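Local coordinates for protein glutamine--tRNA ligase (Saccharomyces cerevisiae, PDB 3TL4) that attaches glutamine to tRNA(Gln) at the expense of ATP, the deposited piece being its appended N-terminal tRNA-binding domain, at residues Ser2-Leu7 against Lys26-Ser31; Ile38-Ser43 against Leu72-Ile77; Asn124-Tyr129 against Lys167-Gln172. All blocks are in the same frame, centred on the assembly; numbering follows the deposited sequence.

The three contacts follow one another along an all-helical chain, with no segment nested inside another. Interactions 1 and 2 both use helix 28-39. Interaction 1 pairs its start with helix 4-13, and interaction 2 sets the turn just after its end against helix 70-78. Their centres are 19 Å apart, with nearest atoms about 7 Å apart. Interaction 3 joins helices 119-132 and 166-178 on the opposite side of the chain's centre. Its centre lies 46 Å from that of interaction 1 and 38 Å from that of interaction 2. Interactions 1 and 2 thus pack helices within one end of the elongated tRNA-binding domain and interaction 3 within the other, and none of them touches another.

Interaction 1 of 3, residues Ser2-Leu7 against Lys26-Ser31; sequences SSVEEL and KNKKVS
The backbones come closest where the CA atoms of Leu7 and Ser31 are 7.2 Å apart, and they stand wider where those of Val4 and Lys28 are 8.8 Å apart. Leu7 points toward the other segment. Its CD2 methyl lies 3.9 Å from the backbone O of Ser31 and touches the serine side chain more loosely, with CD2 and CB 4.5 Å apart. Further out, Val4 and Lys28 meet obliquely at the exposed margin. The lysine chain stays extended to CE and then bends at chi4 (-61°). This bend brings NZ to 3.6 Å from Val4 CG1.

Both segments are helix starts, of helix 4-13 and helix 28-39. Ser3 occupies one N-cap position and Asn27 the other. Asn27 OD1 accepts from Val30 N at 3.0 Å in a nearly straight bond (169°), with the donor above the carbonyl plane. Val30, which does not meet Ser2-Leu7, packs on His56 and Ala59 of helix 49-62.

The contact joins the first helix of the tRNA-binding domain to the start of helix 28-39. No hydrogen bond or salt bridge crosses between the segments. What holds them is therefore weak van der Waals packing, buried at Leu7 and Ser31 and open to solvent at Val4 and Lys28.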
ATOM      1  N   SER A   2      27.727  -2.945   8.897  1.00 58.04           N
ATOM      2  CA  SER A   2      28.856  -2.070   8.592  1.00 60.61           C
ATOM      3  C   SER A   2      29.315  -2.162   7.137  1.00 66.30           C
ATOM      4  O   SER A   2      28.786  -1.455   6.279  1.00 77.55           O
ATOM      5  CB  SER A   2      30.030  -2.352   9.529  1.00 66.00           C
ATOM      6  OG  SER A   2      31.200  -1.672   9.101  1.00 66.94           O
ATOM      7  N   SER A   3      30.297  -3.022   6.862  1.00 55.98           N
ATOM      8  CA  SER A   3      30.899  -3.111   5.522  1.00 55.14           C
ATOM      9  C   SER A   3      30.011  -3.795   4.479  1.00 54.40           C
ATOM     10  O   SER A   3      29.117  -4.571   4.822  1.00 55.55           O
ATOM     11  CB  SER A   3      32.248  -3.832   5.581  1.00 55.08           C
ATOM     12  OG  SER A   3      32.078  -5.202   5.896  1.00 52.03           O
ATOM     13  N   VAL A   4      30.283  -3.519   3.203  1.00 52.02           N
ATOM     14  CA  VAL A   4      29.477  -4.064   2.112  1.00 51.08           C
ATOM     15  C   VAL A   4      29.355  -5.575   2.215  1.00 46.58           C
ATOM     16  O   VAL A   4      28.345  -6.154   1.829  1.00 42.16           O
ATOM     17  CB  VAL A   4      30.043  -3.710   0.714  1.00 53.85           C
ATOM     18  CG1 VAL A   4      30.537  -2.276   0.681  1.00 54.09           C
ATOM     19  CG2 VAL A   4      31.157  -4.675   0.319  1.00 58.46           C
ATOM     20  N   GLU A   5      30.390  -6.215   2.736  1.00 49.54           N
ATOM     21  CA  GLU A   5      30.381  -7.661   2.836  1.00 51.95           C
ATOM     22  C   GLU A   5      29.367  -8.117   3.874  1.00 48.32           C
ATOM     23  O   GLU A   5      28.658  -9.091   3.660  1.00 49.18           O
ATOM     24  CB  GLU A   5      31.777  -8.192   3.161  1.00 61.92           C
ATOM     25  CG  GLU A   5      32.856  -7.705   2.202  1.00 73.96           C
ATOM     26  CD  GLU A   5      33.451  -6.366   2.620  1.00 80.94           C
ATOM     27  OE1 GLU A   5      33.808  -6.222   3.809  1.00 83.38           O
ATOM     28  OE2 GLU A   5      33.566  -5.461   1.762  1.00 81.33           O
ATOM     29  N   GLU A   6      29.290  -7.408   4.998  1.00 50.67           N
ATOM     30  CA  GLU A   6      28.355  -7.778   6.063  1.00 46.32           C
ATOM     31  C   GLU A   6      26.930  -7.519   5.604  1.00 45.18           C
ATOM     32  O   GLU A   6      26.055  -8.376   5.749  1.00 45.44           O
ATOM     33  CB  GLU A   6      28.637  -7.003   7.359  1.00 46.86           C
ATOM     34  CG  GLU A   6      30.064  -7.129   7.882  1.00 51.53           C
ATOM     35  CD  GLU A   6      30.238  -6.528   9.269  1.00 47.53           C
ATOM     36  OE1 GLU A   6      29.640  -5.473   9.543  1.00 46.92           O
ATOM     37  OE2 GLU A   6      30.963  -7.122  10.091  1.00 48.46           O
ATOM     38  N   LEU A   7      26.707  -6.330   5.050  1.00 40.40           N
ATOM     39  CA  LEU A   7      25.409  -5.965   4.496  1.00 38.60           C
ATOM     40  C   LEU A   7      24.947  -7.004   3.481  1.00 34.83           C
ATOM     41  O   LEU A   7      23.806  -7.452   3.517  1.00 34.53           O
ATOM     42  CB  LEU A   7      25.497  -4.600   3.820  1.00 38.93           C
ATOM     43  CG  LEU A   7      25.904  -3.429   4.711  1.00 41.68           C
ATOM     44  CD1 LEU A   7      26.485  -2.298   3.871  1.00 44.70           C
ATOM     45  CD2 LEU A   7      24.729  -2.942   5.527  1.00 19.60           C
ATOM     46  N   LYS A  26      24.111  -0.347  -3.548  1.00 49.21           N
ATOM     47  CA  LYS A  26      24.455   0.846  -4.309  1.00 53.76           C
ATOM     48  C   LYS A  26      24.119   2.078  -3.463  1.00 54.97           C
ATOM     49  O   LYS A  26      24.825   3.087  -3.504  1.00 51.97           O
ATOM     50  CB  LYS A  26      23.667   0.885  -5.625  1.00 54.88           C
ATOM     51  CG  LYS A  26      24.480   0.605  -6.897  1.00 56.18           C
ATOM     52  CD  LYS A  26      25.175  -0.742  -6.851  1.00 58.33           C
ATOM     53  CE  LYS A  26      25.804  -1.072  -8.191  1.00 63.52           C
ATOM     54  NZ  LYS A  26      26.610  -2.323  -8.121  1.00 67.32           N
ATOM     55  N   ASN A  27      23.036   1.973  -2.692  1.00 52.81           N
ATOM     56  CA  ASN A  27      22.539   3.066  -1.855  1.00 46.32           C
ATOM     57  C   ASN A  27      22.840   2.834  -0.376  1.00 44.69           C
ATOM     58  O   ASN A  27      22.091   2.144   0.329  1.00 41.07           O
ATOM     59  CB  ASN A  27      21.036   3.203  -2.046  1.00 47.10           C
ATOM     60  CG  ASN A  27      20.454   4.366  -1.276  1.00 46.47           C
ATOM     61  OD1 ASN A  27      20.923   4.717  -0.188  1.00 46.23           O
ATOM     62  ND2 ASN A  27      19.422   4.978  -1.842  1.00 43.83           N
ATOM     63  N   LYS A  28      23.932   3.416   0.101  1.00 41.22           N
ATOM     64  CA  LYS A  28      24.430   3.073   1.422  1.00 45.95           C
ATOM     65  C   LYS A  28      23.572   3.555   2.594  1.00 44.27           C
ATOM     66  O   LYS A  28      23.580   2.935   3.650  1.00 48.93           O
ATOM     67  CB  LYS A  28      25.885   3.512   1.578  1.00 54.70           C
ATOM     68  CG  LYS A  28      26.835   2.709   0.704  1.00 62.12           C
ATOM     69  CD  LYS A  28      28.282   3.154   0.873  1.00 68.10           C
ATOM     70  CE  LYS A  28      29.195   2.462  -0.135  1.00 69.71           C
ATOM     71  NZ  LYS A  28      29.203   0.977   0.020  1.00 67.10           N
ATOM     72  N   LYS A  29      22.848   4.655   2.423  1.00 44.49           N
ATOM     73  CA  LYS A  29      21.964   5.140   3.484  1.00 43.82           C
ATOM     74  C   LYS A  29      20.797   4.165   3.693  1.00 40.59           C
ATOM     75  O   LYS A  29      20.526   3.721   4.807  1.00 42.27           O
ATOM     76  CB  LYS A  29      21.438   6.546   3.172  1.00 41.36           C
ATOM     77  CG  LYS A  29      22.485   7.645   3.208  1.00 48.06           C
ATOM     78  CD  LYS A  29      21.828   9.028   3.299  1.00 57.20           C
ATOM     79  CE  LYS A  29      22.280   9.970   2.176  1.00 58.95           C
ATOM     80  NZ  LYS A  29      21.642   9.647   0.867  1.00 57.84           N
ATOM     81  N   VAL A  30      20.121   3.828   2.602  1.00 32.82           N
ATOM     82  CA  VAL A  30      19.027   2.875   2.630  1.00 31.40           C
ATOM     83  C   VAL A  30      19.475   1.497   3.139  1.00 34.09           C
ATOM     84  O   VAL A  30      18.740   0.832   3.880  1.00 33.60           O
ATOM     85  CB  VAL A  30      18.386   2.768   1.240  1.00 30.42           C
ATOM     86  CG1 VAL A  30      17.342   1.669   1.207  1.00 28.69           C
ATOM     87  CG2 VAL A  30      17.780   4.122   0.844  1.00 24.86           C
ATOM     88  N   SER A  31      20.681   1.081   2.747  1.00 29.86           N
ATOM     89  CA  SER A  31      21.273  -0.171   3.212  1.00 30.13           C
ATOM     90  C   SER A  31      21.503  -0.185   4.715  1.00 32.62           C
ATOM     91  O   SER A  31      21.257  -1.197   5.367  1.00 32.68           O
ATOM     92  CB  SER A  31      22.607  -0.442   2.510  1.00 41.64           C
ATOM     93  OG  SER A  31      22.406  -1.043   1.245  1.00 51.81           O
TER

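Interaction 2 of 3, residues Ile38-Ser43 against Leu72-Ile77; sequences IKETPS and LIVNGI
The carbonyl oxygen of Ile38 is gripped twice by Thr41, the residue whose methyl meets Val74 across the contact. Thr41 OG1 donates to Ile38 O at 2.6 Å, tilted 23° from the carbonyl plane. Thr41 N reaches the same oxygen in a weak bond of 3.4 Å. Together they are consistent with a turn closed at the end of helix 28-39.

With chi1 at 59°, OG1 sits between the backbone N and the carbonyl carbon, while CG2 lies anti to the carbonyl carbon. The hydroxyl thus faces back to its own helix end, and the methyl meets helix 70-78. CG2 lies 3.2 Å from Val74 CG1, with the two side chains crossing at about a right angle. This is tighter than usual for two carbons, and the exact spacing is doubtful at this resolution. Val74 points toward the turn and also packs on Leu58 of helix 49-62. A glycine in place of Thr41 would probably leave Val74 CG1 without its methyl neighbour and Ile38 O without its shorter bond.

Glu40 reaches Val74 more loosely, with OE2 4.3 Å from CG2. The polar partner of OE2 is the hydroxyl of Ser70, at the start of helix 70-78. Thr41 also touches Ile78 and Trp47.

The chemistry is divided between two kinds of force. One short hydrogen bond and one weak one lie within the turn, and apolar packing sets it against helix 70-78. The Glu40 to Ser70 bond adds a polar tie at the edge.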
ATOM      1  N   ILE A  38      16.101  -4.922   9.757  1.00 24.08           N
ATOM      2  CA  ILE A  38      16.160  -6.384   9.804  1.00 28.28           C
ATOM      3  C   ILE A  38      16.687  -6.944  11.149  1.00 32.31           C
ATOM      4  O   ILE A  38      16.243  -7.994  11.610  1.00 30.86           O
ATOM      5  CB  ILE A  38      17.003  -6.950   8.651  1.00 33.50           C
ATOM      6  CG1 ILE A  38      16.288  -6.739   7.316  1.00 34.70           C
ATOM      7  CG2 ILE A  38      17.280  -8.430   8.866  1.00 33.44           C
ATOM      8  CD1 ILE A  38      17.059  -7.238   6.124  1.00 31.62           C
ATOM      9  N   LYS A  39      17.632  -6.251  11.772  1.00 29.66           N
ATOM     10  CA  LYS A  39      18.245  -6.747  13.007  1.00 34.91           C
ATOM     11  C   LYS A  39      17.356  -6.602  14.248  1.00 41.25           C
ATOM     12  O   LYS A  39      17.630  -7.214  15.273  1.00 49.26           O
ATOM     13  CB  LYS A  39      19.599  -6.072  13.257  1.00 35.88           C
ATOM     14  CG  LYS A  39      20.720  -6.538  12.345  1.00 37.95           C
ATOM     15  CD  LYS A  39      21.151  -7.960  12.668  1.00 43.56           C
ATOM     16  CE  LYS A  39      22.519  -8.260  12.048  1.00 52.53           C
ATOM     17  NZ  LYS A  39      23.030  -9.631  12.337  1.00 56.88           N
ATOM     18  N   GLU A  40      16.300  -5.793  14.162  1.00 41.30           N
ATOM     19  CA  GLU A  40      15.365  -5.660  15.277  1.00 47.12           C
ATOM     20  C   GLU A  40      14.100  -6.512  15.077  1.00 44.92           C
ATOM     21  O   GLU A  40      13.008  -6.156  15.523  1.00 50.02           O
ATOM     22  CB  GLU A  40      15.048  -4.182  15.592  1.00 56.22           C
ATOM     23  CG  GLU A  40      14.521  -3.323  14.440  1.00 64.17           C
ATOM     24  CD  GLU A  40      14.402  -1.841  14.824  1.00 72.66           C
ATOM     25  OE1 GLU A  40      14.637  -1.511  16.008  1.00 77.63           O
ATOM     26  OE2 GLU A  40      14.079  -1.004  13.947  1.00 70.23           O
ATOM     27  N   THR A  41      14.274  -7.634  14.385  1.00 43.61           N
ATOM     28  CA  THR A  41      13.245  -8.652  14.247  1.00 37.73           C
ATOM     29  C   THR A  41      13.824  -9.917  14.861  1.00 42.44           C
ATOM     30  O   THR A  41      15.046 -10.079  14.913  1.00 44.59           O
ATOM     31  CB  THR A  41      12.928  -8.978  12.765  1.00 35.54           C
ATOM     32  OG1 THR A  41      14.113  -9.441  12.115  1.00 33.20           O
ATOM     33  CG2 THR A  41      12.387  -7.770  12.019  1.00 32.71           C
ATOM     34  N   PRO A  42      12.952 -10.827  15.312  1.00 42.04           N
ATOM     35  CA  PRO A  42      13.358 -12.095  15.935  1.00 46.27           C
ATOM     36  C   PRO A  42      14.360 -12.882  15.092  1.00 48.98           C
ATOM     37  O   PRO A  42      14.225 -12.952  13.878  1.00 50.14           O
ATOM     38  CB  PRO A  42      12.042 -12.861  16.034  1.00 42.76           C
ATOM     39  CG  PRO A  42      11.004 -11.786  16.147  1.00 37.68           C
ATOM     40  CD  PRO A  42      11.487 -10.671  15.278  1.00 37.08           C
ATOM     41  N   SER A  43      15.355 -13.470  15.744  1.00 53.93           N
ATOM     42  CA  SER A  43      16.395 -14.244  15.070  1.00 58.21           C
ATOM     43  C   SER A  43      15.842 -15.384  14.215  1.00 57.68           C
ATOM     44  O   SER A  43      16.417 -15.732  13.179  1.00 56.54           O
ATOM     45  CB  SER A  43      17.356 -14.826  16.101  1.00 65.52           C
ATOM     46  OG  SER A  43      17.848 -13.810  16.955  1.00 71.39           O
ATOM     47  N   LEU A  72       8.075  -0.400  15.772  1.00 29.23           N
ATOM     48  CA  LEU A  72       6.632  -0.586  15.747  1.00 24.80           C
ATOM     49  C   LEU A  72       6.220  -0.916  14.326  1.00 20.85           C
ATOM     50  O   LEU A  72       5.430  -1.823  14.092  1.00 23.34           O
ATOM     51  CB  LEU A  72       5.910   0.677  16.201  1.00 19.03           C
ATOM     52  CG  LEU A  72       6.000   1.075  17.663  1.00 21.62           C
ATOM     53  CD1 LEU A  72       5.333   2.431  17.834  1.00 18.52           C
ATOM     54  CD2 LEU A  72       5.337   0.013  18.536  1.00 23.10           C
ATOM     55  N   ILE A  73       6.762  -0.169  13.373  1.00 19.70           N
ATOM     56  CA  ILE A  73       6.495  -0.431  11.956  1.00 20.68           C
ATOM     57  C   ILE A  73       7.015  -1.809  11.533  1.00 24.52           C
ATOM     58  O   ILE A  73       6.310  -2.576  10.888  1.00 28.37           O
ATOM     59  CB  ILE A  73       7.128   0.639  11.055  1.00 20.45           C
ATOM     60  CG1 ILE A  73       6.978   2.029  11.691  1.00 22.64           C
ATOM     61  CG2 ILE A  73       6.522   0.592   9.652  1.00 10.38           C
ATOM     62  CD1 ILE A  73       7.543   3.170  10.836  1.00 17.44           C
ATOM     63  N   VAL A  74       8.253  -2.125  11.894  1.00 22.72           N
ATOM     64  CA  VAL A  74       8.796  -3.442  11.586  1.00 21.94           C
ATOM     65  C   VAL A  74       7.941  -4.593  12.146  1.00 23.57           C
ATOM     66  O   VAL A  74       7.629  -5.552  11.433  1.00 25.98           O
ATOM     67  CB  VAL A  74      10.243  -3.582  12.061  1.00 26.42           C
ATOM     68  CG1 VAL A  74      10.709  -5.013  11.882  1.00 24.02           C
ATOM     69  CG2 VAL A  74      11.149  -2.602  11.297  1.00 22.22           C
ATOM     70  N   ASN A  75       7.557  -4.503  13.413  1.00 21.03           N
ATOM     71  CA  ASN A  75       6.712  -5.532  14.011  1.00 22.97           C
ATOM     72  C   ASN A  75       5.375  -5.661  13.279  1.00 24.13           C
ATOM     73  O   ASN A  75       4.848  -6.757  13.110  1.00 27.47           O
ATOM     74  CB  ASN A  75       6.467  -5.244  15.495  1.00 28.99           C
ATOM     75  CG  ASN A  75       7.744  -5.311  16.330  1.00 36.19           C
ATOM     76  OD1 ASN A  75       8.678  -6.065  16.026  1.00 42.57           O
ATOM     77  ND2 ASN A  75       7.780  -4.525  17.400  1.00 31.94           N
ATOM     78  N   GLY A  76       4.836  -4.529  12.841  1.00 22.48           N
ATOM     79  CA  GLY A  76       3.607  -4.511  12.077  1.00 20.93           C
ATOM     80  C   GLY A  76       3.765  -5.221  10.748  1.00 29.99           C
ATOM     81  O   GLY A  76       2.889  -5.975  10.328  1.00 34.26           O
ATOM     82  N   ILE A  77       4.885  -4.990  10.076  1.00 28.66           N
ATOM     83  CA  ILE A  77       5.140  -5.702   8.836  1.00 24.40           C
ATOM     84  C   ILE A  77       5.248  -7.195   9.133  1.00 26.64           C
ATOM     85  O   ILE A  77       4.453  -7.987   8.629  1.00 26.91           O
ATOM     86  CB  ILE A  77       6.421  -5.189   8.119  1.00 23.69           C
ATOM     87  CG1 ILE A  77       6.194  -3.783   7.562  1.00 21.94           C
ATOM     88  CG2 ILE A  77       6.826  -6.129   7.004  1.00 21.42           C
ATOM     89  CD1 ILE A  77       7.472  -2.993   7.259  1.00 14.95           C
TER

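Interaction 3 of 3, residues Asn124-Tyr129 against Lys167-Gln172; sequences NYVMQY and KPIIDQ
This is a buried helix-helix contact in the C-terminal helical part of the tRNA-binding domain, where Val126 of helix 119-132 packs against Ile169 and Ile170 of helix 166-178. The backbones are nearest at Val126 and Ile170, whose CA atoms are 6.7 Å apart. Val126 points toward the other helix and gives one methyl to each isoleucine. CG1 is placed anti to the backbone N (chi1 169°) and lies 4.1 Å from Ile170 CG1. The two side chains cross at about a right angle. The other branch, CG2, meets CG2 of Ile169 at 4.3 Å.

Neighbouring residues extend this apolar patch. Ile170 also packs on Phe149 of helix 145-153, and Ile169 on Val122, one turn before Val126. Helix 166-178 carries its own salt bridge. Lys167 NZ binds Asp171 OD1 at 2.9 Å, on the syn side of the carboxylate and 25° out of its plane. On helix 119-132, Tyr129 OH is hydrogen-bonded to Asp151 and Arg136.

No polar bond links the two segments. Their cohesion comes from branched aliphatic groups shut away from water, with the charged pair of Lys167 and Asp171 kept outside the contact.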
ATOM      1  N   ASN A 124     -21.177  -0.517  -2.941  1.00 23.61           N
ATOM      2  CA  ASN A 124     -21.986   0.540  -2.350  1.00 27.11           C
ATOM      3  C   ASN A 124     -21.432   1.916  -2.685  1.00 23.24           C
ATOM      4  O   ASN A 124     -22.170   2.792  -3.120  1.00 21.11           O
ATOM      5  CB  ASN A 124     -22.094   0.381  -0.824  1.00 28.16           C
ATOM      6  CG  ASN A 124     -22.906  -0.845  -0.415  1.00 41.81           C
ATOM      7  OD1 ASN A 124     -23.737  -1.340  -1.186  1.00 45.72           O
ATOM      8  ND2 ASN A 124     -22.669  -1.341   0.805  1.00 41.73           N
ATOM      9  N   TYR A 125     -20.131   2.105  -2.465  1.00 24.30           N
ATOM     10  CA  TYR A 125     -19.499   3.403  -2.715  1.00 20.02           C
ATOM     11  C   TYR A 125     -19.556   3.818  -4.177  1.00 18.16           C
ATOM     12  O   TYR A 125     -19.833   4.973  -4.480  1.00 19.96           O
ATOM     13  CB  TYR A 125     -18.069   3.439  -2.168  1.00 24.42           C
ATOM     14  CG  TYR A 125     -18.064   3.572  -0.671  1.00 25.50           C
ATOM     15  CD1 TYR A 125     -18.544   4.727  -0.063  1.00 33.83           C
ATOM     16  CD2 TYR A 125     -17.613   2.546   0.135  1.00 33.96           C
ATOM     17  CE1 TYR A 125     -18.573   4.861   1.308  1.00 39.93           C
ATOM     18  CE2 TYR A 125     -17.632   2.668   1.521  1.00 39.92           C
ATOM     19  CZ  TYR A 125     -18.114   3.827   2.099  1.00 43.65           C
ATOM     20  OH  TYR A 125     -18.133   3.956   3.468  1.00 51.37           O
ATOM     21  N   VAL A 126     -19.329   2.860  -5.073  1.00 21.66           N
ATOM     22  CA  VAL A 126     -19.454   3.078  -6.509  1.00 23.35           C
ATOM     23  C   VAL A 126     -20.892   3.473  -6.893  1.00 29.94           C
ATOM     24  O   VAL A 126     -21.108   4.412  -7.669  1.00 29.39           O
ATOM     25  CB  VAL A 126     -19.044   1.805  -7.299  1.00 20.04           C
ATOM     26  CG1 VAL A 126     -19.436   1.928  -8.769  1.00 19.15           C
ATOM     27  CG2 VAL A 126     -17.549   1.516  -7.132  1.00 16.85           C
HETATM   28  N   MSE A 127     -21.870   2.762  -6.340  1.00 26.95           N
HETATM   29  CA  MSE A 127     -23.284   3.056  -6.601  1.00 28.80           C
HETATM   30  C   MSE A 127     -23.653   4.475  -6.202  1.00 19.13           C
HETATM   31  O   MSE A 127     -24.336   5.178  -6.938  1.00 19.53           O
HETATM   32  CB  MSE A 127     -24.191   2.087  -5.844  1.00 25.57           C
HETATM   33  CG  MSE A 127     -24.115   0.670  -6.342  1.00 34.82           C
HETATM   34 SE   MSE A 127     -25.435  -0.474  -5.467  1.00 82.17          SE
HETATM   35  CE  MSE A 127     -27.055   0.360  -6.175  1.00115.76           C
ATOM     36  N   GLN A 128     -23.194   4.865  -5.023  1.00 13.67           N
ATOM     37  CA  GLN A 128     -23.413   6.193  -4.469  1.00 20.93           C
ATOM     38  C   GLN A 128     -22.831   7.267  -5.379  1.00 23.00           C
ATOM     39  O   GLN A 128     -23.479   8.275  -5.661  1.00 27.16           O
ATOM     40  CB  GLN A 128     -22.729   6.264  -3.108  1.00 30.38           C
ATOM     41  CG  GLN A 128     -23.415   7.117  -2.056  1.00 47.85           C
ATOM     42  CD  GLN A 128     -22.783   6.937  -0.672  1.00 53.52           C
ATOM     43  OE1 GLN A 128     -23.054   5.951   0.024  1.00 53.37           O
ATOM     44  NE2 GLN A 128     -21.929   7.881  -0.281  1.00 55.54           N
ATOM     45  N   TYR A 129     -21.594   7.050  -5.819  1.00 14.25           N
ATOM     46  CA  TYR A 129     -20.950   7.964  -6.747  1.00 15.51           C
ATOM     47  C   TYR A 129     -21.760   8.113  -8.039  1.00 22.97           C
ATOM     48  O   TYR A 129     -21.997   9.231  -8.513  1.00 26.55           O
ATOM     49  CB  TYR A 129     -19.522   7.503  -7.083  1.00 16.58           C
ATOM     50  CG  TYR A 129     -18.868   8.372  -8.136  1.00 17.26           C
ATOM     51  CD1 TYR A 129     -18.058   9.444  -7.775  1.00 18.10           C
ATOM     52  CD2 TYR A 129     -19.089   8.146  -9.481  1.00 13.90           C
ATOM     53  CE1 TYR A 129     -17.468  10.255  -8.730  1.00 21.43           C
ATOM     54  CE2 TYR A 129     -18.503   8.950 -10.449  1.00 22.55           C
ATOM     55  CZ  TYR A 129     -17.690  10.000 -10.065  1.00 25.39           C
ATOM     56  OH  TYR A 129     -17.107  10.801 -11.013  1.00 26.17           O
ATOM     57  N   LYS A 167     -12.313  -1.705 -11.006  1.00 35.97           N
ATOM     58  CA  LYS A 167     -12.715  -1.644 -12.412  1.00 40.01           C
ATOM     59  C   LYS A 167     -13.875  -2.566 -12.817  1.00 40.30           C
ATOM     60  O   LYS A 167     -14.800  -2.128 -13.492  1.00 40.69           O
ATOM     61  CB  LYS A 167     -11.520  -1.841 -13.337  1.00 44.71           C
ATOM     62  CG  LYS A 167     -11.730  -1.207 -14.695  1.00 53.11           C
ATOM     63  CD  LYS A 167     -12.143   0.253 -14.551  1.00 56.92           C
ATOM     64  CE  LYS A 167     -12.336   0.920 -15.907  1.00 61.06           C
ATOM     65  NZ  LYS A 167     -13.320   0.198 -16.768  1.00 63.25           N
ATOM     66  N   PRO A 168     -13.826  -3.845 -12.416  1.00 40.14           N
ATOM     67  CA  PRO A 168     -14.937  -4.761 -12.711  1.00 38.16           C
ATOM     68  C   PRO A 168     -16.241  -4.329 -12.054  1.00 35.97           C
ATOM     69  O   PRO A 168     -17.312  -4.464 -12.646  1.00 33.30           O
ATOM     70  CB  PRO A 168     -14.472  -6.088 -12.101  1.00 39.90           C
ATOM     71  CG  PRO A 168     -12.979  -5.977 -12.051  1.00 42.89           C
ATOM     72  CD  PRO A 168     -12.695  -4.535 -11.776  1.00 44.16           C
ATOM     73  N   ILE A 169     -16.168  -3.822 -10.831  1.00 30.88           N
ATOM     74  CA  ILE A 169     -17.401  -3.421 -10.166  1.00 32.79           C
ATOM     75  C   ILE A 169     -18.008  -2.189 -10.833  1.00 29.58           C
ATOM     76  O   ILE A 169     -19.232  -2.074 -10.940  1.00 25.16           O
ATOM     77  CB  ILE A 169     -17.206  -3.203  -8.670  1.00 30.70           C
ATOM     78  CG1 ILE A 169     -16.880  -4.540  -7.988  1.00 34.32           C
ATOM     79  CG2 ILE A 169     -18.449  -2.586  -8.081  1.00 18.28           C
ATOM     80  CD1 ILE A 169     -16.106  -4.377  -6.687  1.00 35.28           C
ATOM     81  N   ILE A 170     -17.149  -1.289 -11.305  1.00 22.42           N
ATOM     82  CA  ILE A 170     -17.601  -0.131 -12.073  1.00 22.75           C
ATOM     83  C   ILE A 170     -18.242  -0.506 -13.402  1.00 22.12           C
ATOM     84  O   ILE A 170     -19.310  -0.001 -13.737  1.00 22.17           O
ATOM     85  CB  ILE A 170     -16.468   0.857 -12.354  1.00 24.36           C
ATOM     86  CG1 ILE A 170     -16.044   1.533 -11.054  1.00 22.76           C
ATOM     87  CG2 ILE A 170     -16.928   1.892 -13.379  1.00 24.04           C
ATOM     88  CD1 ILE A 170     -14.776   2.339 -11.165  1.00 17.28           C
ATOM     89  N   ASP A 171     -17.579  -1.372 -14.164  1.00 27.27           N
ATOM     90  CA  ASP A 171     -18.143  -1.866 -15.417  1.00 21.52           C
ATOM     91  C   ASP A 171     -19.542  -2.461 -15.208  1.00 22.63           C
ATOM     92  O   ASP A 171     -20.459  -2.188 -15.978  1.00 25.92           O
ATOM     93  CB  ASP A 171     -17.210  -2.887 -16.077  1.00 24.02           C
ATOM     94  CG  ASP A 171     -15.944  -2.241 -16.665  1.00 38.50           C
ATOM     95  OD1 ASP A 171     -15.918  -1.001 -16.854  1.00 37.10           O
ATOM     96  OD2 ASP A 171     -14.972  -2.979 -16.947  1.00 42.87           O
ATOM     97  N   GLN A 172     -19.717  -3.250 -14.155  1.00 19.38           N
ATOM     98  CA  GLN A 172     -21.018  -3.842 -13.873  1.00 19.29           C
ATOM     99  C   GLN A 172     -22.077  -2.797 -13.524  1.00 17.04           C
ATOM    100  O   GLN A 172     -23.194  -2.850 -14.001  1.00 24.67           O
ATOM    101  CB  GLN A 172     -20.909  -4.815 -12.717  1.00 21.90           C
ATOM    102  CG  GLN A 172     -19.885  -5.911 -12.874  1.00 27.25           C
ATOM    103  CD  GLN A 172     -19.845  -6.780 -11.628  1.00 40.74           C
ATOM    104  OE1 GLN A 172     -20.825  -7.454 -11.301  1.00 51.46           O
ATOM    105  NE2 GLN A 172     -18.735  -6.738 -10.905  1.00 33.76           N
TER